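Local coordinates for MutT/nudix family protein (Shewanella oneidensis, PDB 3GZ5) that regulates transcription of NAD metabolism genes in response to ADP-ribose, pairing a Nudix domain with a winged-helix DNA-binding domain, at residues 53-58 / 147-152. Sequence-based numbering, arbitrary orientation.
Sequences WGLPGG and QLIEQA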
ATOM      1  N   TRP B  53      -6.255   5.141 -25.189  1.00 59.67           N
ATOM      2  CA  TRP B  53      -6.778   4.219 -24.179  1.00 57.67           C
ATOM      3  C   TRP B  53      -6.179   4.510 -22.818  1.00 55.96           C
ATOM      4  O   TRP B  53      -5.054   4.986 -22.705  1.00 56.16           O
ATOM      5  CB  TRP B  53      -6.573   2.752 -24.571  1.00 58.11           C
ATOM      6  CG  TRP B  53      -7.368   2.388 -25.777  1.00 57.79           C
ATOM      7  CD1 TRP B  53      -7.014   2.616 -27.076  1.00 57.85           C
ATOM      8  CD2 TRP B  53      -8.659   1.765 -25.813  1.00 58.11           C
ATOM      9  NE1 TRP B  53      -8.002   2.178 -27.919  1.00 59.23           N
ATOM     10  CE2 TRP B  53      -9.020   1.639 -27.178  1.00 58.35           C
ATOM     11  CE3 TRP B  53      -9.540   1.291 -24.833  1.00 58.20           C
ATOM     12  CZ2 TRP B  53     -10.225   1.064 -27.588  1.00 57.98           C
ATOM     13  CZ3 TRP B  53     -10.741   0.705 -25.238  1.00 57.73           C
ATOM     14  CH2 TRP B  53     -11.073   0.604 -26.609  1.00 58.96           C
ATOM     15  N   GLY B  54      -6.959   4.240 -21.784  1.00 54.27           N
ATOM     16  CA  GLY B  54      -6.509   4.466 -20.418  1.00 51.66           C
ATOM     17  C   GLY B  54      -7.388   3.724 -19.440  1.00 49.49           C
ATOM     18  O   GLY B  54      -8.391   3.119 -19.812  1.00 48.83           O
ATOM     19  N   LEU B  55      -6.999   3.801 -18.176  1.00 48.51           N
ATOM     20  CA  LEU B  55      -7.708   3.135 -17.084  1.00 47.21           C
ATOM     21  C   LEU B  55      -9.136   3.642 -16.936  1.00 46.34           C
ATOM     22  O   LEU B  55      -9.404   4.842 -17.151  1.00 46.02           O
ATOM     23  CB  LEU B  55      -6.949   3.352 -15.770  1.00 46.77           C
ATOM     24  CG  LEU B  55      -5.478   2.935 -15.753  1.00 46.09           C
ATOM     25  CD1 LEU B  55      -4.798   3.276 -14.420  1.00 42.72           C
ATOM     26  CD2 LEU B  55      -5.369   1.459 -16.071  1.00 44.23           C
ATOM     27  N   PRO B  56     -10.060   2.745 -16.542  1.00 45.73           N
ATOM     28  CA  PRO B  56     -11.354   3.230 -16.066  1.00 45.19           C
ATOM     29  C   PRO B  56     -11.117   4.031 -14.778  1.00 45.25           C
ATOM     30  O   PRO B  56     -10.196   3.705 -14.003  1.00 44.98           O
ATOM     31  CB  PRO B  56     -12.144   1.951 -15.788  1.00 45.20           C
ATOM     32  CG  PRO B  56     -11.121   0.875 -15.696  1.00 45.60           C
ATOM     33  CD  PRO B  56      -9.951   1.276 -16.497  1.00 45.30           C
ATOM     34  N   GLY B  57     -11.903   5.086 -14.587  1.00 44.44           N
ATOM     35  CA  GLY B  57     -11.712   5.981 -13.466  1.00 44.46           C
ATOM     36  C   GLY B  57     -12.277   7.361 -13.733  1.00 44.38           C
ATOM     37  O   GLY B  57     -12.839   7.606 -14.797  1.00 44.62           O
ATOM     38  N   GLY B  58     -12.130   8.259 -12.764  1.00 43.61           N
ATOM     39  CA  GLY B  58     -12.630   9.621 -12.889  1.00 43.76           C
ATOM     40  C   GLY B  58     -13.022  10.233 -11.556  1.00 43.93           C
ATOM     41  O   GLY B  58     -12.504   9.850 -10.505  1.00 43.26           O
ATOM     42  N   GLN B 147       2.406   3.458 -16.379  1.00 50.06           N
ATOM     43  CA  GLN B 147       3.217   3.340 -15.190  1.00 50.54           C
ATOM     44  C   GLN B 147       2.412   2.765 -14.018  1.00 49.82           C
ATOM     45  O   GLN B 147       2.926   1.944 -13.258  1.00 50.29           O
ATOM     46  CB  GLN B 147       3.765   4.719 -14.846  1.00 51.79           C
ATOM     47  CG  GLN B 147       4.981   4.740 -13.949  1.00 55.65           C
ATOM     48  CD  GLN B 147       5.628   6.115 -13.932  1.00 61.85           C
ATOM     49  OE1 GLN B 147       5.403   6.933 -14.842  1.00 64.77           O
ATOM     50  NE2 GLN B 147       6.440   6.380 -12.903  1.00 61.87           N
ATOM     51  N   LEU B 148       1.154   3.197 -13.892  1.00 48.39           N
ATOM     52  CA  LEU B 148       0.198   2.637 -12.921  1.00 47.53           C
ATOM     53  C   LEU B 148      -0.075   1.137 -13.165  1.00 46.93           C
ATOM     54  O   LEU B 148      -0.138   0.358 -12.222  1.00 47.09           O
ATOM     55  CB  LEU B 148      -1.113   3.441 -12.925  1.00 46.75           C
ATOM     56  CG  LEU B 148      -1.106   4.881 -12.384  1.00 47.51           C
ATOM     57  CD1 LEU B 148      -2.443   5.532 -12.605  1.00 46.85           C
ATOM     58  CD2 LEU B 148      -0.704   4.980 -10.884  1.00 46.76           C
ATOM     59  N   ILE B 149      -0.219   0.744 -14.430  1.00 47.15           N
ATOM     60  CA  ILE B 149      -0.364  -0.675 -14.833  1.00 46.32           C
ATOM     61  C   ILE B 149       0.848  -1.516 -14.422  1.00 47.19           C
ATOM     62  O   ILE B 149       0.691  -2.567 -13.791  1.00 47.16           O
ATOM     63  CB  ILE B 149      -0.750  -0.814 -16.340  1.00 46.65           C
ATOM     64  CG1 ILE B 149      -2.149  -0.241 -16.542  1.00 45.53           C
ATOM     65  CG2 ILE B 149      -0.745  -2.271 -16.817  1.00 44.63           C
ATOM     66  CD1 ILE B 149      -2.514   0.075 -17.953  1.00 46.91           C
ATOM     67  N   GLU B 150       2.047  -1.026 -14.731  1.00 47.43           N
ATOM     68  CA  GLU B 150       3.296  -1.667 -14.303  1.00 47.97           C
ATOM     69  C   GLU B 150       3.421  -1.841 -12.775  1.00 47.00           C
ATOM     70  O   GLU B 150       3.889  -2.879 -12.291  1.00 46.28           O
ATOM     71  CB  GLU B 150       4.510  -0.863 -14.802  1.00 48.60           C
ATOM     72  CG  GLU B 150       4.647  -0.783 -16.323  1.00 52.54           C
ATOM     73  CD  GLU B 150       5.860   0.047 -16.777  1.00 57.78           C
ATOM     74  OE1 GLU B 150       6.470   0.746 -15.924  1.00 59.29           O
ATOM     75  OE2 GLU B 150       6.198  -0.007 -17.990  1.00 58.97           O
ATOM     76  N   GLN B 151       3.033  -0.811 -12.024  1.00 46.14           N
ATOM     77  CA  GLN B 151       2.992  -0.902 -10.578  1.00 45.39           C
ATOM     78  C   GLN B 151       1.955  -1.952 -10.095  1.00 44.26           C
ATOM     79  O   GLN B 151       2.253  -2.775  -9.230  1.00 43.48           O
ATOM     80  CB  GLN B 151       2.733   0.478  -9.976  1.00 46.46           C
ATOM     81  CG  GLN B 151       3.205   0.603  -8.534  1.00 50.30           C
ATOM     82  CD  GLN B 151       3.259   2.041  -8.033  1.00 55.28           C
ATOM     83  OE1 GLN B 151       3.364   3.004  -8.817  1.00 56.49           O
ATOM     84  NE2 GLN B 151       3.193   2.193  -6.710  1.00 55.13           N
ATOM     85  N   ALA B 152       0.750  -1.917 -10.663  1.00 42.62           N
ATOM     86  CA  ALA B 152      -0.285  -2.903 -10.337  1.00 42.33           C
ATOM     87  C   ALA B 152       0.201  -4.325 -10.632  1.00 42.00           C
ATOM     88  O   ALA B 152       0.030  -5.221  -9.814  1.00 41.20           O
ATOM     89  CB  ALA B 152      -1.575  -2.601 -11.099  1.00 40.50           C
TER
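The backbone N of Leu55 is hydrogen-bonded to ND1 of His145, in the first turn of helix 145-162, while its side chain packs against Leu148 and Ile149 further along the same helix. No hydrogen bond joins 53-58 directly to 147-152. Instead the two methyls of Leu55 divide the work. CD1, carried outward anti to CA (chi2 176°), reaches the Leu148 branch and lies 3.7 Å from Leu148 CD1, the two side chains meeting at a slant. CD2 rests against the Ile149 arm, with CG1 and CD1 of Ile149 each 3.7 Å from it; here the two side chains run past one another in opposite senses. A chi1 of -66°, with CG1 anti to the carbonyl carbon, brings CG1 and CD1 of Ile149 against Leu55 CD2. Leu41 and Val28 also touch Leu55, and Leu148 continues onto Cys91, Val93, Thr106 and Cys108, which places the helix against the central sheet, as in the Nudix alpha/beta/alpha sandwich. Buried and wholly apolar across the two segments, the contact joins the loop between strands 53-54 and 57-58 to helix 145-162 through methyl packing, leaving directional bonding to the histidine and the neighbouring strands.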